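Local coordinates for DUF3845 domain-containing protein (PDB 3GF6), which is of unknown function but is a bacterial lipoprotein with an all-beta fold, from the gut bacterium Bacteroides thetaiotaomicron, at residues T58-L63 with Y189-I194; V134-A139 with V153-G158. All blocks are in the same frame, centred on the assembly; numbering follows the deposited sequence.

How the contacts relate
From the N terminus the chain first lays down T58-L63, then runs through strands of both sheets before V134-A139. A short excursion without helix or strand leads to V153-G158, which pairs back on V134-A139 and closes contact 2. Y189-I194 then returns to T58-L63, closing contact 1 around the whole of contact 2. The loops therefore nest and do not cross. Between them 189-194 and 134-139 lie side by side, joined by bonds such as Q137 N to N191 O, so the strands of the four segments follow one another across one antiparallel sheet, in the order 58-62, 189-194, 134-139, 153-158. The example illustrates how neighbours in a sheet can be distant in sequence.

Contact 1. Residues T58-L63 with Y189-I194; sequences TFMIDL and YFNLFI
Two adjacent antiparallel strands deep inside a beta sheet meet here: the hydrogen-bonded pairs F59 with I194 and I61 with L192 put their side chains on one face, and the non-hydrogen-bonded pair between them, M60 with F193, puts its own on the other. I194 N reaches F59 O at 2.9 Å almost straight in line with the carbonyl, whereas L192 N meets I61 O at 3.2 Å in the carbonyl plane, on a lone pair. The returning bonds run from F59 N to I194 O and from I61 N to L192 O. Farther along, a water lies 3.0 Å from F190 O.

On the face of F59, I61, L192 and I194 the two segments present apolar side chains. L63, just past the end of its strand, sets its CD1 branch over the centre of the F190 ring, 3.6 Å from the ring centroid and 6° off the normal, a CH-pi contact. Its other branch, CD2, turns to L192 CG at 4.0 Å. At the far end the F59 ring meets two branches of I194: CE1 lies 3.6 Å from I194 CD1, and CZ approaches CG2. With CG wedged between the backbone N and the carbonyl carbon (chi1 54°), the F59 ring is brought beside its partner. I61 and L192 lie alongside each other. L116, L118 and L122 of strand 112-123 pack on this face.

On the other face M60 CB rests 3.7 Å from F193 CD1, and the ring of F193 also meets F142 edge-to-face. Backbone polarity is thus met largely within the sheet, while L63, F190, L192 and I194 join it to strand 112-123 of the other sheet through apolar contact.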
ATOM      1  N   THR A  58     -12.169  -7.142  -5.595  1.00  8.25           N
ATOM      2  CA  THR A  58     -11.158  -7.109  -4.517  1.00  8.72           C
ATOM      3  C   THR A  58      -9.785  -7.055  -5.187  1.00 11.54           C
ATOM      4  O   THR A  58      -9.452  -7.934  -6.017  1.00  8.95           O
ATOM      5  CB  THR A  58     -11.276  -8.310  -3.622  1.00  9.68           C
ATOM      6  OG1 THR A  58     -12.642  -8.452  -3.194  1.00 10.37           O
ATOM      7  CG2 THR A  58     -10.331  -8.125  -2.425  1.00  8.98           C
ATOM      8  N   PHE A  59      -8.990  -6.027  -4.865  1.00  9.28           N
ATOM      9  CA  PHE A  59      -7.674  -5.872  -5.487  1.00 10.14           C
ATOM     10  C   PHE A  59      -6.719  -5.131  -4.627  1.00 11.69           C
ATOM     11  O   PHE A  59      -7.131  -4.476  -3.654  1.00  8.82           O
ATOM     12  CB  PHE A  59      -7.755  -5.231  -6.889  1.00  8.79           C
ATOM     13  CG  PHE A  59      -8.483  -3.931  -6.932  1.00  8.98           C
ATOM     14  CD1 PHE A  59      -7.858  -2.725  -6.617  1.00 11.68           C
ATOM     15  CD2 PHE A  59      -9.812  -3.902  -7.275  1.00 11.01           C
ATOM     16  CE1 PHE A  59      -8.612  -1.519  -6.634  1.00  9.92           C
ATOM     17  CE2 PHE A  59     -10.531  -2.713  -7.309  1.00 12.03           C
ATOM     18  CZ  PHE A  59      -9.922  -1.531  -7.010  1.00 12.20           C
HETATM   19  N   MSE A  60      -5.425  -5.279  -4.938  1.00 10.80           N
HETATM   20  CA  MSE A  60      -4.430  -4.579  -4.198  1.00 10.94           C
HETATM   21  C   MSE A  60      -3.504  -3.800  -5.127  1.00 10.41           C
HETATM   22  O   MSE A  60      -3.448  -4.048  -6.333  1.00 12.31           O
HETATM   23  CB  MSE A  60      -3.647  -5.525  -3.264  1.00 11.80           C
HETATM   24  CG  MSE A  60      -2.880  -6.506  -3.983  1.00 14.00           C
HETATM   25 SE   MSE A  60      -1.020  -5.949  -4.268  0.85 11.64          SE
HETATM   26  CE  MSE A  60      -0.645  -7.778  -4.808  1.00 10.41           C
ATOM     27  N   ILE A  61      -2.828  -2.828  -4.517  1.00 11.11           N
ATOM     28  CA  ILE A  61      -1.947  -1.928  -5.252  1.00 10.12           C
ATOM     29  C   ILE A  61      -0.534  -2.127  -4.719  1.00 10.93           C
ATOM     30  O   ILE A  61      -0.263  -2.078  -3.492  1.00 12.94           O
ATOM     31  CB  ILE A  61      -2.341  -0.441  -5.083  1.00  9.93           C
ATOM     32  CG1 ILE A  61      -3.796  -0.199  -5.466  1.00 14.37           C
ATOM     33  CG2 ILE A  61      -1.358   0.472  -5.895  1.00 10.02           C
ATOM     34  CD1 ILE A  61      -4.137  -0.591  -6.879  1.00 11.14           C
ATOM     35  N   ASP A  62       0.399  -2.366  -5.641  1.00 11.39           N
ATOM     36  CA  ASP A  62       1.835  -2.311  -5.315  1.00 11.52           C
ATOM     37  C   ASP A  62       2.215  -0.843  -5.424  1.00 14.78           C
ATOM     38  O   ASP A  62       2.132  -0.253  -6.506  1.00 14.85           O
ATOM     39  CB  ASP A  62       2.698  -3.124  -6.297  1.00 12.97           C
ATOM     40  CG  ASP A  62       2.563  -4.644  -6.102  1.00 20.07           C
ATOM     41  OD1 ASP A  62       1.902  -5.125  -5.167  1.00 25.87           O
ATOM     42  OD2 ASP A  62       3.108  -5.379  -6.933  1.00 25.47           O
ATOM     43  N   LEU A  63       2.644  -0.250  -4.317  1.00 12.54           N
ATOM     44  CA  LEU A  63       2.884   1.198  -4.255  1.00 12.64           C
ATOM     45  C   LEU A  63       4.318   1.513  -4.655  1.00 13.51           C
ATOM     46  O   LEU A  63       5.278   0.983  -4.080  1.00 14.08           O
ATOM     47  CB  LEU A  63       2.616   1.734  -2.861  1.00 13.42           C
ATOM     48  CG  LEU A  63       1.122   1.756  -2.480  1.00 13.24           C
ATOM     49  CD1 LEU A  63       1.078   1.977  -0.959  1.00 10.84           C
ATOM     50  CD2 LEU A  63       0.361   2.817  -3.228  1.00 13.89           C
ATOM     51  N   TYR A 189       6.757  -4.852   3.104  1.00  9.25           N
ATOM     52  CA  TYR A 189       5.638  -4.702   2.164  1.00  9.81           C
ATOM     53  C   TYR A 189       4.990  -3.332   2.338  1.00  9.20           C
ATOM     54  O   TYR A 189       4.812  -2.887   3.475  1.00 11.17           O
ATOM     55  CB  TYR A 189       4.592  -5.798   2.375  1.00  8.24           C
ATOM     56  CG  TYR A 189       5.170  -7.206   2.233  1.00 12.70           C
ATOM     57  CD1 TYR A 189       5.764  -7.864   3.315  1.00  9.84           C
ATOM     58  CD2 TYR A 189       5.161  -7.850   1.011  1.00 11.44           C
ATOM     59  CE1 TYR A 189       6.313  -9.134   3.183  1.00 12.34           C
ATOM     60  CE2 TYR A 189       5.712  -9.160   0.874  1.00 11.67           C
ATOM     61  CZ  TYR A 189       6.300  -9.772   1.953  1.00 13.50           C
ATOM     62  OH  TYR A 189       6.833 -11.046   1.826  1.00 11.15           O
ATOM     63  N   PHE A 190       4.651  -2.697   1.218  1.00 10.98           N
ATOM     64  CA  PHE A 190       3.918  -1.392   1.217  1.00  9.57           C
ATOM     65  C   PHE A 190       2.884  -1.430   0.121  1.00 10.51           C
ATOM     66  O   PHE A 190       3.223  -1.524  -1.060  1.00 11.08           O
ATOM     67  CB  PHE A 190       4.902  -0.233   1.108  1.00 11.21           C
ATOM     68  CG  PHE A 190       4.300   1.133   1.254  1.00 11.43           C
ATOM     69  CD1 PHE A 190       3.354   1.427   2.254  1.00 13.55           C
ATOM     70  CD2 PHE A 190       4.749   2.171   0.427  1.00 12.74           C
ATOM     71  CE1 PHE A 190       2.816   2.733   2.376  1.00 12.93           C
ATOM     72  CE2 PHE A 190       4.212   3.448   0.537  1.00 15.54           C
ATOM     73  CZ  PHE A 190       3.244   3.722   1.507  1.00 10.56           C
ATOM     74  N   ASN A 191       1.611  -1.473   0.539  1.00 10.78           N
ATOM     75  CA  ASN A 191       0.498  -1.717  -0.365  1.00 10.21           C
ATOM     76  C   ASN A 191      -0.763  -0.985   0.051  1.00 11.92           C
ATOM     77  O   ASN A 191      -0.894  -0.550   1.197  1.00 10.52           O
ATOM     78  CB  ASN A 191       0.119  -3.206  -0.448  1.00  8.74           C
ATOM     79  CG  ASN A 191       1.253  -4.087  -0.903  1.00 13.12           C
ATOM     80  OD1 ASN A 191       1.382  -4.444  -2.109  1.00 15.33           O
ATOM     81  ND2 ASN A 191       2.087  -4.472   0.047  1.00  6.36           N
ATOM     82  N   LEU A 192      -1.672  -0.846  -0.907  1.00 10.26           N
ATOM     83  CA  LEU A 192      -3.082  -0.584  -0.632  1.00 10.40           C
ATOM     84  C   LEU A 192      -3.872  -1.877  -0.843  1.00 11.18           C
ATOM     85  O   LEU A 192      -3.628  -2.633  -1.805  1.00 13.36           O
ATOM     86  CB  LEU A 192      -3.682   0.480  -1.545  1.00 11.96           C
ATOM     87  CG  LEU A 192      -3.093   1.889  -1.508  1.00 16.09           C
ATOM     88  CD1 LEU A 192      -3.841   2.807  -2.511  1.00 12.10           C
ATOM     89  CD2 LEU A 192      -3.178   2.466  -0.137  1.00 16.22           C
ATOM     90  N   PHE A 193      -4.812  -2.131   0.050  1.00 10.36           N
ATOM     91  CA  PHE A 193      -5.771  -3.224  -0.073  1.00 11.36           C
ATOM     92  C   PHE A 193      -7.177  -2.624  -0.194  1.00  9.06           C
ATOM     93  O   PHE A 193      -7.534  -1.737   0.613  1.00  9.90           O
ATOM     94  CB  PHE A 193      -5.633  -4.173   1.143  1.00 11.88           C
ATOM     95  CG  PHE A 193      -4.325  -4.919   1.166  1.00 12.12           C
ATOM     96  CD1 PHE A 193      -4.129  -6.048   0.396  1.00  9.38           C
ATOM     97  CD2 PHE A 193      -3.311  -4.526   1.988  1.00  9.21           C
ATOM     98  CE1 PHE A 193      -2.929  -6.685   0.366  1.00 12.86           C
ATOM     99  CE2 PHE A 193      -2.106  -5.185   1.993  1.00 11.17           C
ATOM    100  CZ  PHE A 193      -1.929  -6.315   1.219  1.00 12.73           C
ATOM    101  N   ILE A 194      -7.898  -3.018  -1.251  1.00  9.50           N
ATOM    102  CA  ILE A 194      -9.169  -2.403  -1.636  1.00 10.24           C
ATOM    103  C   ILE A 194     -10.236  -3.450  -1.919  1.00 11.13           C
ATOM    104  O   ILE A 194      -9.942  -4.530  -2.435  1.00 11.67           O
ATOM    105  CB  ILE A 194      -8.990  -1.475  -2.893  1.00  7.82           C
ATOM    106  CG1 ILE A 194      -8.096  -0.302  -2.558  1.00 11.85           C
ATOM    107  CG2 ILE A 194     -10.385  -0.932  -3.414  1.00 10.75           C
ATOM    108  CD1 ILE A 194      -7.419   0.306  -3.815  1.00 13.20           C
TER
HETATM  109  O   HOH W   1       4.926  -2.327  -3.391  1.00 28.72           O

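Contact 2. Residues V134-A139 with V153-G158; sequences VYAQLA and VFMCKG
L138 O is gripped by two backbone amides, F154 N at 2.9 Å and M155 N at 3.0 Å, the signature of a classic beta bulge in this antiparallel pair. The extra residue shifts the register by one, so that A139 lies opposite V153. Beyond the bulge regular pairing resumes, with A136 and K157 exchanging two bonds; K157 N to A136 O is nearly straight at 170°.

Side chains divide between the faces. On one, M155 bends at chi3 (71°) and brings its methyl CE to A136 CB at 3.8 Å, while its CB meets L138 CB. On the other, C156 SG lies obliquely to the Y135 ring, 3.8 Å from CD2, and 3.4 Å from Q137 OE1. Q137, extended beyond CG, crosses V153 at about a right angle, its OE1 3.7 Å from V153 CG1. Shortening Q137 to an alanine would remove the amide that lies across V153, and is likely to leave a gap beside V153 and C156 SG.

Farther out, P144 and P147 touch Q137, I176 and Y178 of the other sheet meet M155, and K157 NZ forms salt bridges with D14 and E16. Cohesion across this pair thus rests mainly on the backbone bonds, with sulfur and apolar contacts adding to it on both faces.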
ATOM      1  N   VAL A 134     -10.803   0.441   2.017  1.00 11.39           N
ATOM      2  CA  VAL A 134      -9.500   0.798   1.462  1.00 11.27           C
ATOM      3  C   VAL A 134      -8.555   1.087   2.618  1.00 10.63           C
ATOM      4  O   VAL A 134      -8.904   1.835   3.537  1.00 11.56           O
ATOM      5  CB  VAL A 134      -9.552   2.001   0.478  1.00  9.89           C
ATOM      6  CG1 VAL A 134     -10.308   3.229   1.054  1.00 13.27           C
ATOM      7  CG2 VAL A 134      -8.144   2.423   0.041  1.00 11.66           C
ATOM      8  N   TYR A 135      -7.371   0.515   2.572  1.00 11.12           N
ATOM      9  CA  TYR A 135      -6.344   0.845   3.543  1.00 12.65           C
ATOM     10  C   TYR A 135      -4.928   0.721   3.012  1.00 11.23           C
ATOM     11  O   TYR A 135      -4.678  -0.089   2.119  1.00 10.44           O
ATOM     12  CB  TYR A 135      -6.484   0.012   4.796  1.00 10.19           C
ATOM     13  CG  TYR A 135      -6.223  -1.477   4.729  1.00 11.65           C
ATOM     14  CD1 TYR A 135      -7.186  -2.364   4.260  1.00 12.65           C
ATOM     15  CD2 TYR A 135      -5.044  -2.002   5.198  1.00 12.10           C
ATOM     16  CE1 TYR A 135      -6.960  -3.743   4.307  1.00  9.94           C
ATOM     17  CE2 TYR A 135      -4.802  -3.372   5.213  1.00 10.81           C
ATOM     18  CZ  TYR A 135      -5.763  -4.225   4.764  1.00 12.34           C
ATOM     19  OH  TYR A 135      -5.542  -5.550   4.866  1.00 11.50           O
ATOM     20  N   ALA A 136      -4.020   1.532   3.585  1.00 10.84           N
ATOM     21  CA  ALA A 136      -2.579   1.516   3.288  1.00 10.06           C
ATOM     22  C   ALA A 136      -1.866   0.783   4.410  1.00 11.99           C
ATOM     23  O   ALA A 136      -2.207   0.949   5.592  1.00 13.05           O
ATOM     24  CB  ALA A 136      -2.001   2.949   3.090  1.00 12.91           C
ATOM     25  N   GLN A 137      -0.926  -0.076   4.041  1.00 10.76           N
ATOM     26  CA  GLN A 137      -0.218  -0.854   5.034  1.00 11.64           C
ATOM     27  C   GLN A 137       1.257  -1.062   4.743  1.00 10.76           C
ATOM     28  O   GLN A 137       1.648  -1.427   3.637  1.00 12.24           O
ATOM     29  CB  GLN A 137      -0.898  -2.211   5.190  1.00 11.19           C
ATOM     30  CG  GLN A 137      -0.321  -3.066   6.266  1.00 13.45           C
ATOM     31  CD  GLN A 137      -1.316  -4.087   6.733  1.00 15.20           C
ATOM     32  OE1 GLN A 137      -2.112  -3.799   7.611  1.00 12.08           O
ATOM     33  NE2 GLN A 137      -1.289  -5.292   6.142  1.00 12.75           N
ATOM     34  N   LEU A 138       2.053  -0.783   5.776  1.00  9.60           N
ATOM     35  CA  LEU A 138       3.487  -1.101   5.811  1.00 10.20           C
ATOM     36  C   LEU A 138       3.634  -2.192   6.859  1.00  9.50           C
ATOM     37  O   LEU A 138       3.192  -2.017   7.980  1.00  9.82           O
ATOM     38  CB  LEU A 138       4.276   0.114   6.234  1.00 11.28           C
ATOM     39  CG  LEU A 138       5.775   0.032   6.223  1.00 11.53           C
ATOM     40  CD1 LEU A 138       6.199  -0.019   4.709  1.00 11.30           C
ATOM     41  CD2 LEU A 138       6.410   1.228   7.051  1.00 14.07           C
ATOM     42  N   ALA A 139       4.274  -3.296   6.481  1.00 10.23           N
ATOM     43  CA  ALA A 139       4.310  -4.518   7.272  1.00 10.14           C
ATOM     44  C   ALA A 139       5.447  -5.430   6.835  1.00 10.20           C
ATOM     45  O   ALA A 139       5.917  -5.350   5.697  1.00  9.77           O
ATOM     46  CB  ALA A 139       2.966  -5.265   7.154  1.00  8.65           C
ATOM     47  N   VAL A 153       2.795  -5.707  11.633  1.00  8.08           N
ATOM     48  CA  VAL A 153       2.168  -4.546  11.003  1.00 10.89           C
ATOM     49  C   VAL A 153       2.719  -3.273  11.633  1.00 11.35           C
ATOM     50  O   VAL A 153       2.544  -3.014  12.842  1.00 13.38           O
ATOM     51  CB  VAL A 153       0.630  -4.621  11.080  1.00 11.54           C
ATOM     52  CG1 VAL A 153       0.005  -3.307  10.641  1.00  9.50           C
ATOM     53  CG2 VAL A 153       0.126  -5.710  10.142  1.00 10.88           C
ATOM     54  N   PHE A 154       3.420  -2.497  10.805  1.00 11.97           N
ATOM     55  CA  PHE A 154       4.128  -1.285  11.258  1.00 10.80           C
ATOM     56  C   PHE A 154       3.242  -0.033  11.116  1.00 10.33           C
ATOM     57  O   PHE A 154       3.276   0.870  11.951  1.00 11.46           O
ATOM     58  CB  PHE A 154       5.449  -1.096  10.485  1.00 12.04           C
ATOM     59  CG  PHE A 154       6.414  -2.266  10.604  1.00 12.58           C
ATOM     60  CD1 PHE A 154       6.522  -3.000  11.777  1.00 11.60           C
ATOM     61  CD2 PHE A 154       7.163  -2.675   9.490  1.00 13.34           C
ATOM     62  CE1 PHE A 154       7.399  -4.089  11.862  1.00 14.37           C
ATOM     63  CE2 PHE A 154       8.023  -3.759   9.572  1.00 16.58           C
ATOM     64  CZ  PHE A 154       8.140  -4.462  10.752  1.00 13.02           C
HETATM   65  N   MSE A 155       2.456   0.006  10.032  1.00 10.15           N
HETATM   66  CA  MSE A 155       1.560   1.115   9.750  1.00 12.77           C
HETATM   67  C   MSE A 155       0.340   0.543   9.072  1.00 11.65           C
HETATM   68  O   MSE A 155       0.430  -0.242   8.113  1.00 13.40           O
HETATM   69  CB  MSE A 155       2.188   2.183   8.835  1.00 12.27           C
HETATM   70  CG  MSE A 155       1.385   3.487   8.734  1.00 15.39           C
HETATM   71 SE   MSE A 155       1.629   4.403   7.037  0.85  6.16          SE
HETATM   72  CE  MSE A 155       0.641   3.189   5.841  1.00 11.50           C
ATOM     73  N   CYS A 156      -0.818   0.933   9.571  1.00 10.34           N
ATOM     74  CA  CYS A 156      -2.076   0.534   8.948  1.00 11.59           C
ATOM     75  C   CYS A 156      -3.042   1.701   9.078  1.00 13.23           C
ATOM     76  O   CYS A 156      -3.405   2.084  10.185  1.00 14.62           O
ATOM     77  CB  CYS A 156      -2.660  -0.728   9.618  1.00 11.25           C
ATOM     78  SG  CYS A 156      -4.151  -1.335   8.796  1.00 13.71           S
ATOM     79  N   LYS A 157      -3.436   2.264   7.948  1.00 11.85           N
ATOM     80  CA  LYS A 157      -4.349   3.399   7.893  1.00 12.80           C
ATOM     81  C   LYS A 157      -5.470   3.103   6.914  1.00 12.92           C
ATOM     82  O   LYS A 157      -5.266   3.015   5.683  1.00 13.30           O
ATOM     83  CB  LYS A 157      -3.640   4.718   7.556  1.00 13.36           C
ATOM     84  CG  LYS A 157      -2.734   5.227   8.696  1.00 19.80           C
ATOM     85  CD  LYS A 157      -1.850   6.361   8.277  1.00 21.88           C
ATOM     86  CE  LYS A 157      -0.779   6.648   9.372  1.00 24.96           C
ATOM     87  NZ  LYS A 157      -1.276   7.034  10.747  1.00 20.12           N
ATOM     88  N   GLY A 158      -6.658   2.924   7.473  1.00 11.91           N
ATOM     89  CA  GLY A 158      -7.855   2.632   6.693  1.00  9.94           C
ATOM     90  C   GLY A 158      -9.000   3.607   6.800  1.00 12.77           C
ATOM     91  O   GLY A 158      -9.143   4.382   7.764  1.00 11.38           O
TER